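Local coordinates for microcompartments protein (Halothece sp. PCC 7418, PDB 5VGU) that probably assembles into hexameric tiles of the beta-carboxysome shell, where CcmK4 can also mix with CcmK3 in heterohexamers, at residues Leu3-Phe14 with Ser40-Val51; Gly16-Thr27 with Met58-Ala68. All blocks are in the same frame, centred on the assembly; numbering follows the deposited sequence.

Contact 1 (Leu3-Phe14 with Ser40-Val51)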
# COMPACT_ATOMS: atom_id res chain seq x y z
N LEU A 3 -15.64 12.86 24.89
CA LEU A 3 -16.28 13.90 24.09
C LEU A 3 -15.34 15.06 23.77
O LEU A 3 -15.78 16.05 23.17
CB LEU A 3 -17.55 14.41 24.78
CG LEU A 3 -18.69 13.37 24.88
CD1 LEU A 3 -19.89 13.94 25.65
CD2 LEU A 3 -19.14 12.81 23.53
N ASP A 4 -14.06 14.95 24.14
CA ASP A 4 -13.07 15.95 23.75
C ASP A 4 -13.08 16.15 22.25
O ASP A 4 -13.30 15.21 21.47
CB ASP A 4 -11.65 15.52 24.17
CG ASP A 4 -11.39 15.69 25.66
OD1 ASP A 4 -12.28 16.14 26.39
OD2 ASP A 4 -10.27 15.34 26.08
N ALA A 5 -12.76 17.37 21.83
CA ALA A 5 -12.63 17.68 20.42
C ALA A 5 -11.54 16.83 19.78
O ALA A 5 -10.63 16.33 20.45
CB ALA A 5 -12.30 19.14 20.19
N VAL A 6 -11.64 16.69 18.47
CA VAL A 6 -10.62 16.00 17.69
C VAL A 6 -10.11 16.96 16.61
O VAL A 6 -10.88 17.69 15.98
CB VAL A 6 -11.13 14.65 17.12
CG1 VAL A 6 -12.36 14.77 16.36
CG2 VAL A 6 -10.06 13.97 16.24
N GLY A 7 -8.80 16.98 16.46
CA GLY A 7 -8.16 17.65 15.34
C GLY A 7 -7.41 16.64 14.50
O GLY A 7 -6.75 15.74 15.03
N SER A 8 -7.48 16.82 13.18
CA SER A 8 -6.77 15.95 12.28
C SER A 8 -6.11 16.79 11.20
O SER A 8 -6.75 17.67 10.63
CB SER A 8 -7.72 14.90 11.65
OG SER A 8 -6.99 14.03 10.79
N LEU A 9 -4.86 16.47 10.93
CA LEU A 9 -4.05 17.19 9.96
C LEU A 9 -3.25 16.18 9.15
O LEU A 9 -2.70 15.23 9.71
CB LEU A 9 -3.13 18.19 10.69
CG LEU A 9 -2.15 19.02 9.87
CD1 LEU A 9 -1.91 20.34 10.58
CD2 LEU A 9 -0.84 18.28 9.67
N GLU A 10 -3.16 16.41 7.84
CA GLU A 10 -2.52 15.48 6.93
C GLU A 10 -1.54 16.22 6.04
O GLU A 10 -1.90 17.25 5.45
CB GLU A 10 -3.60 14.74 6.11
CG GLU A 10 -3.13 13.64 5.19
CD GLU A 10 -4.29 12.85 4.60
OE1 GLU A 10 -5.16 12.41 5.39
OE2 GLU A 10 -4.32 12.66 3.36
N THR A 11 -0.31 15.71 5.95
CA THR A 11 0.75 16.33 5.15
C THR A 11 1.22 15.39 4.04
O THR A 11 1.07 14.17 4.12
CB THR A 11 1.97 16.71 6.00
OG1 THR A 11 2.57 15.53 6.56
CG2 THR A 11 1.59 17.65 7.14
N LYS A 12 1.83 15.98 3.03
CA LYS A 12 2.66 15.23 2.10
C LYS A 12 4.04 15.09 2.73
O LYS A 12 4.71 16.10 2.98
CB LYS A 12 2.73 15.95 0.75
CG LYS A 12 3.41 15.14 -0.36
CD LYS A 12 2.54 13.98 -0.82
CE LYS A 12 2.97 13.49 -2.19
NZ LYS A 12 1.92 12.62 -2.80
N GLY A 13 4.44 13.86 3.00
CA GLY A 13 5.74 13.58 3.61
C GLY A 13 5.64 13.49 5.12
O GLY A 13 4.83 14.15 5.77
N PHE A 14 6.52 12.65 5.69
CA PHE A 14 6.53 12.42 7.12
C PHE A 14 7.13 13.60 7.88
O PHE A 14 6.60 13.99 8.93
CB PHE A 14 7.27 11.11 7.43
CG PHE A 14 7.38 10.82 8.90
CD1 PHE A 14 6.33 10.23 9.58
CD2 PHE A 14 8.50 11.20 9.61
CE1 PHE A 14 6.42 10.00 10.95
CE2 PHE A 14 8.60 10.96 10.97
CZ PHE A 14 7.56 10.36 11.64
N SER A 40 0.46 7.14 -0.62
CA SER A 40 0.96 8.22 -1.49
C SER A 40 1.82 9.22 -0.72
O SER A 40 1.80 10.42 -1.00
CB SER A 40 -0.19 8.92 -2.19
OG SER A 40 -0.80 8.02 -3.09
N ALA A 41 2.58 8.71 0.24
CA ALA A 41 3.47 9.49 1.10
C ALA A 41 2.73 10.56 1.88
O ALA A 41 3.33 11.55 2.29
CB ALA A 41 4.62 10.13 0.30
N ARG A 42 1.43 10.38 2.11
CA ARG A 42 0.68 11.26 2.99
C ARG A 42 0.53 10.62 4.37
O ARG A 42 0.41 9.39 4.50
CB ARG A 42 -0.67 11.62 2.36
CG ARG A 42 -0.46 12.66 1.25
CD ARG A 42 -1.64 12.86 0.36
NE ARG A 42 -2.85 13.25 1.08
CZ ARG A 42 -3.81 14.01 0.56
NH1 ARG A 42 -3.69 14.48 -0.68
NH2 ARG A 42 -4.87 14.30 1.27
N PHE A 43 0.60 11.46 5.40
CA PHE A 43 0.57 11.04 6.79
C PHE A 43 -0.46 11.90 7.52
O PHE A 43 -0.51 13.12 7.31
CB PHE A 43 1.93 11.17 7.45
CG PHE A 43 2.97 10.23 6.89
CD1 PHE A 43 3.67 10.56 5.75
CD2 PHE A 43 3.22 9.03 7.51
CE1 PHE A 43 4.60 9.69 5.22
CE2 PHE A 43 4.19 8.16 6.99
CZ PHE A 43 4.87 8.50 5.85
N THR A 44 -1.28 11.26 8.34
CA THR A 44 -2.33 11.92 9.11
C THR A 44 -1.98 11.84 10.59
O THR A 44 -1.61 10.78 11.08
CB THR A 44 -3.70 11.25 8.89
OG1 THR A 44 -3.91 10.97 7.50
CG2 THR A 44 -4.83 12.10 9.40
N ILE A 45 -2.16 12.94 11.32
CA ILE A 45 -2.03 12.90 12.77
C ILE A 45 -3.35 13.34 13.38
O ILE A 45 -4.11 14.10 12.78
CB ILE A 45 -0.86 13.75 13.31
CG1 ILE A 45 -0.87 15.16 12.69
CG2 ILE A 45 0.47 13.01 13.07
CD1 ILE A 45 0.15 16.09 13.30
N ILE A 46 -3.61 12.85 14.60
CA ILE A 46 -4.87 13.07 15.31
C ILE A 46 -4.55 13.54 16.72
O ILE A 46 -3.81 12.87 17.46
CB ILE A 46 -5.74 11.80 15.36
CG1 ILE A 46 -6.07 11.31 13.94
CG2 ILE A 46 -7.02 12.06 16.12
CD1 ILE A 46 -5.10 10.29 13.43
N ILE A 47 -5.15 14.65 17.12
CA ILE A 47 -5.00 15.15 18.47
C ILE A 47 -6.38 15.21 19.11
O ILE A 47 -7.40 15.31 18.42
CB ILE A 47 -4.32 16.54 18.56
CG1 ILE A 47 -5.08 17.57 17.71
CG2 ILE A 47 -2.88 16.47 18.14
CD1 ILE A 47 -4.64 19.01 17.93
N ARG A 48 -6.40 15.15 20.44
CA ARG A 48 -7.61 15.31 21.23
C ARG A 48 -7.37 16.32 22.33
O ARG A 48 -6.26 16.44 22.87
CB ARG A 48 -8.06 14.00 21.87
CG ARG A 48 -8.33 12.86 20.87
CD ARG A 48 -9.53 13.14 19.94
NE ARG A 48 -10.77 13.25 20.69
CZ ARG A 48 -11.55 12.24 21.07
NH1 ARG A 48 -11.24 10.99 20.79
NH2 ARG A 48 -12.64 12.50 21.78
N GLY A 49 -8.44 17.01 22.69
CA GLY A 49 -8.42 17.95 23.80
C GLY A 49 -9.66 18.81 23.79
O GLY A 49 -10.58 18.63 22.97
N ASP A 50 -9.69 19.76 24.72
CA ASP A 50 -10.75 20.76 24.71
C ASP A 50 -10.76 21.51 23.39
O ASP A 50 -9.71 21.76 22.79
CB ASP A 50 -10.60 21.74 25.88
CG ASP A 50 -10.89 21.10 27.24
OD1 ASP A 50 -11.55 20.04 27.29
OD2 ASP A 50 -10.45 21.68 28.26
N VAL A 51 -11.96 21.87 22.91
CA VAL A 51 -12.08 22.49 21.60
C VAL A 51 -11.20 23.73 21.45
O VAL A 51 -10.54 23.91 20.42
CB VAL A 51 -13.56 22.80 21.27
CG1 VAL A 51 -14.07 24.03 21.93
CG2 VAL A 51 -13.68 23.03 19.78
O HOH W 1 -13.48 18.69 26.29
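I47 lays its CG1 branch in the hollow at G7, 3.9 Å from G7 CA; a beta carbon on G7 would crowd that branch. The two antiparallel strands, at 160°, are laced by backbone bonds at A5-G49, G7-I47, L9-I45 and T11-F43. At one end of this face the F43 ring forms a shelf: F14 CB sits over it, 3.9 Å from the ring centroid, and F14 turns a ring edge to the same face in a T-shaped pair (planes 78° apart).

On the reverse face V6 CG2 lies alongside I46 CG2 (3.6 Å), and V6 CB rests on R48 CD. R48 is folded at chi2 and chi3, bringing NH2 to D4 O (2.8 Å) and NE above the carbonyl plane of A5. E10 is extended, and both R42 NE and R42 NH2 grip its OE2, NE on the anti lone pair; T44 OG1 meets E10 OE1 (2.8 Å) from above the carboxylate plane, and F14 N of a neighbouring subunit bonds the same oxygen. A leucine in place of E10 would probably strip R42 of its close countercharge and leave T44 OG1 and that neighbouring backbone N without their acceptor.

Strand 72-79 continues the sheet beyond 5-12 and strand 30-39 beyond 42-49, while from helix 14-27 M24 packs on L9 and I45, and V17 on T11 and I45.

Contact 2 (Gly16-Thr27 with Met58-Ala68); sequences GVLAAADAMVKT and MDAGIHAVDKA
This is a close, apolar helix-helix contact built from alanines and glycines, joining the two helices that lie on one face of the sheet. The axes of helix 16-27 and helix 58-65 approach to 7.4 Å and run roughly antiparallel, at 149°, with no hydrogen bond between the segments. The backbones come nearest at A20 and G61, whose CA atoms are 4.0 Å apart. G61 is the hollow here: M24 CG lies 3.9 Å from G61 CA, just where a beta carbon on that residue would clash. One turn on, A64 CB wedges between A19 O and A23 CB, 3.5 Å from the latter, while A20 CB fills the angle between G61 O and V65 CG2.

Strand order 2-3-1-4 with both helices on the same side makes this the ferredoxin-like core of the BMC domain, and the contact closes the helical layer over it. Toward the sheet, M24 runs out extended and M58 bends at chi2 and chi3, so that the two side chains lie alongside and M24 CE meets M58 CE at 3.5 Å, a tight fit. Beneath them M24 packs on L9, I45 and I47, and M58 on W76 and I78.

Toward solvent, T27 straddles A60 CB with OG1 and CG2; OG1 sits between backbone N and carbonyl carbon (chi1 67°), from where it also bonds A23 O of its own helix. At the far end A68 CB, past the helix, presses on G16 CA (3.8 Å) and touches V77 of a neighbouring subunit.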
# COMPACT_ATOMS: atom_id res chain seq x y z
N GLY A 16 6.90 16.74 7.52
CA GLY A 16 5.89 17.76 7.80
C GLY A 16 4.98 17.38 8.95
O GLY A 16 4.59 18.23 9.74
N VAL A 17 4.61 16.10 9.05
CA VAL A 17 3.70 15.67 10.11
C VAL A 17 4.43 15.64 11.45
O VAL A 17 3.84 15.91 12.50
CB VAL A 17 3.06 14.31 9.72
CG1 VAL A 17 3.69 13.12 10.45
CG2 VAL A 17 1.57 14.36 9.91
N LEU A 18 5.73 15.33 11.43
CA LEU A 18 6.54 15.40 12.64
C LEU A 18 6.61 16.84 13.15
O LEU A 18 6.38 17.11 14.34
CB LEU A 18 7.95 14.86 12.35
CG LEU A 18 9.05 15.02 13.39
CD1 LEU A 18 8.64 14.38 14.71
CD2 LEU A 18 10.38 14.41 12.93
N ALA A 19 6.87 17.79 12.25
CA ALA A 19 6.89 19.20 12.62
C ALA A 19 5.54 19.66 13.18
O ALA A 19 5.49 20.37 14.20
CB ALA A 19 7.28 20.05 11.42
N ALA A 20 4.44 19.30 12.51
CA ALA A 20 3.12 19.73 12.96
C ALA A 20 2.77 19.13 14.32
O ALA A 20 2.23 19.83 15.19
CB ALA A 20 2.05 19.36 11.93
N ALA A 21 3.05 17.84 14.51
CA ALA A 21 2.71 17.18 15.77
C ALA A 21 3.42 17.83 16.94
O ALA A 21 2.82 18.07 18.00
CB ALA A 21 3.08 15.69 15.71
N ASP A 22 4.71 18.12 16.78
CA ASP A 22 5.47 18.73 17.86
C ASP A 22 4.94 20.12 18.20
O ASP A 22 4.80 20.47 19.37
CB ASP A 22 6.95 18.77 17.48
CG ASP A 22 7.83 19.12 18.65
OD1 ASP A 22 7.91 18.34 19.62
OD2 ASP A 22 8.42 20.22 18.58
N ALA A 23 4.62 20.92 17.18
CA ALA A 23 4.07 22.25 17.45
C ALA A 23 2.73 22.16 18.15
O ALA A 23 2.44 22.94 19.07
CB ALA A 23 3.95 23.04 16.14
N MET A 24 1.89 21.20 17.75
CA MET A 24 0.56 21.08 18.33
C MET A 24 0.63 20.83 19.82
O MET A 24 0.00 21.55 20.62
CB MET A 24 -0.21 19.95 17.64
CG MET A 24 -0.73 20.28 16.28
SD MET A 24 -1.31 18.77 15.47
CE MET A 24 -2.42 19.44 14.24
N VAL A 25 1.40 19.82 20.24
CA VAL A 25 1.41 19.44 21.64
C VAL A 25 2.22 20.41 22.48
O VAL A 25 2.04 20.48 23.70
CB VAL A 25 1.93 18.01 21.85
CG1 VAL A 25 0.96 17.01 21.21
CG2 VAL A 25 3.36 17.83 21.32
N LYS A 26 3.09 21.20 21.86
CA LYS A 26 3.80 22.22 22.61
C LYS A 26 2.99 23.50 22.79
O LYS A 26 3.32 24.30 23.67
CB LYS A 26 5.13 22.55 21.92
CG LYS A 26 6.20 21.51 22.18
CD LYS A 26 7.43 21.80 21.39
CE LYS A 26 8.55 20.84 21.77
NZ LYS A 26 9.68 20.98 20.82
N THR A 27 1.96 23.74 21.98
CA THR A 27 1.22 25.00 22.05
C THR A 27 -0.16 24.88 22.65
O THR A 27 -0.61 25.82 23.31
CB THR A 27 1.08 25.66 20.67
OG1 THR A 27 0.24 24.86 19.83
CG2 THR A 27 2.43 25.83 20.00
N MET A 58 -4.02 23.39 16.48
CA MET A 58 -4.12 23.23 15.04
C MET A 58 -3.46 24.39 14.30
O MET A 58 -2.77 24.19 13.30
CB MET A 58 -5.59 23.09 14.62
CG MET A 58 -5.82 22.86 13.14
SD MET A 58 -5.12 21.30 12.54
CE MET A 58 -5.80 20.13 13.73
N ASP A 59 -3.69 25.62 14.76
CA ASP A 59 -3.04 26.77 14.12
C ASP A 59 -1.53 26.64 14.16
O ASP A 59 -0.85 26.90 13.17
CB ASP A 59 -3.49 28.09 14.77
CG ASP A 59 -4.90 28.47 14.43
OD1 ASP A 59 -5.45 27.96 13.42
OD2 ASP A 59 -5.47 29.31 15.16
N ALA A 60 -0.99 26.25 15.31
CA ALA A 60 0.46 26.08 15.43
C ALA A 60 0.95 24.96 14.51
O ALA A 60 2.02 25.07 13.89
CB ALA A 60 0.83 25.79 16.88
N GLY A 61 0.19 23.86 14.42
CA GLY A 61 0.57 22.76 13.55
C GLY A 61 0.57 23.15 12.08
O GLY A 61 1.48 22.79 11.33
N ILE A 62 -0.44 23.89 11.66
CA ILE A 62 -0.51 24.36 10.27
C ILE A 62 0.71 25.21 9.95
O ILE A 62 1.35 25.05 8.90
CB ILE A 62 -1.83 25.13 10.05
CG1 ILE A 62 -3.01 24.16 10.01
CG2 ILE A 62 -1.77 26.00 8.79
CD1 ILE A 62 -4.34 24.83 10.10
N HIS A 63 1.05 26.14 10.83
CA HIS A 63 2.21 26.99 10.58
C HIS A 63 3.51 26.20 10.64
O HIS A 63 4.44 26.53 9.90
CB HIS A 63 2.20 28.15 11.57
CG HIS A 63 1.15 29.17 11.22
ND1 HIS A 63 -0.18 29.00 11.53
CD2 HIS A 63 1.24 30.34 10.54
CE1 HIS A 63 -0.87 30.03 11.07
NE2 HIS A 63 -0.03 30.86 10.47
N ALA A 64 3.59 25.15 11.45
CA ALA A 64 4.83 24.38 11.54
C ALA A 64 5.10 23.59 10.27
O ALA A 64 6.27 23.27 9.99
CB ALA A 64 4.80 23.43 12.73
N VAL A 65 4.07 23.23 9.50
CA VAL A 65 4.32 22.44 8.31
C VAL A 65 5.28 23.18 7.37
O VAL A 65 6.14 22.56 6.73
CB VAL A 65 3.01 22.06 7.59
CG1 VAL A 65 3.32 21.37 6.29
CG2 VAL A 65 2.14 21.15 8.47
N ASP A 66 5.15 24.50 7.27
CA ASP A 66 6.02 25.29 6.39
C ASP A 66 7.47 25.30 6.85
O ASP A 66 8.35 25.66 6.07
CB ASP A 66 5.50 26.71 6.27
CG ASP A 66 4.06 26.77 5.85
OD1 ASP A 66 3.67 26.02 4.92
OD2 ASP A 66 3.30 27.56 6.44
N LYS A 67 7.74 24.95 8.11
CA LYS A 67 9.11 24.87 8.58
C LYS A 67 9.82 23.60 8.12
O LYS A 67 11.04 23.50 8.27
CB LYS A 67 9.15 24.97 10.10
CG LYS A 67 8.40 26.20 10.66
CD LYS A 67 8.85 27.51 10.00
CE LYS A 67 8.16 28.73 10.62
NZ LYS A 67 8.48 28.91 12.06
N ALA A 68 9.09 22.61 7.57
CA ALA A 68 9.72 21.41 7.05
C ALA A 68 9.93 21.60 5.55
O ALA A 68 8.96 21.75 4.80
CB ALA A 68 8.86 20.16 7.31

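Overall arrangement
The centres of contacts 1 and 2 lie 10 Å apart, and their segments alternate along the chain: strand 5-12 leads into helix 14-27, and strand 42-49 into helix 51-65. Contact 1 thus forms the middle of the sheet and contact 2 the helical layer against one of its faces. They meet directly where I45 CG2 packs on V17 CG2 (3.6 Å) and I45 CD1 reaches A21 N (3.6 Å); T11 OG1 lies 3.3 Å from V17 N, without a bond. Both contacts also face the same neighbouring subunit, contact 1 through F14 and contact 2 through D22 and K26, which ties this core to the six-chain assembly.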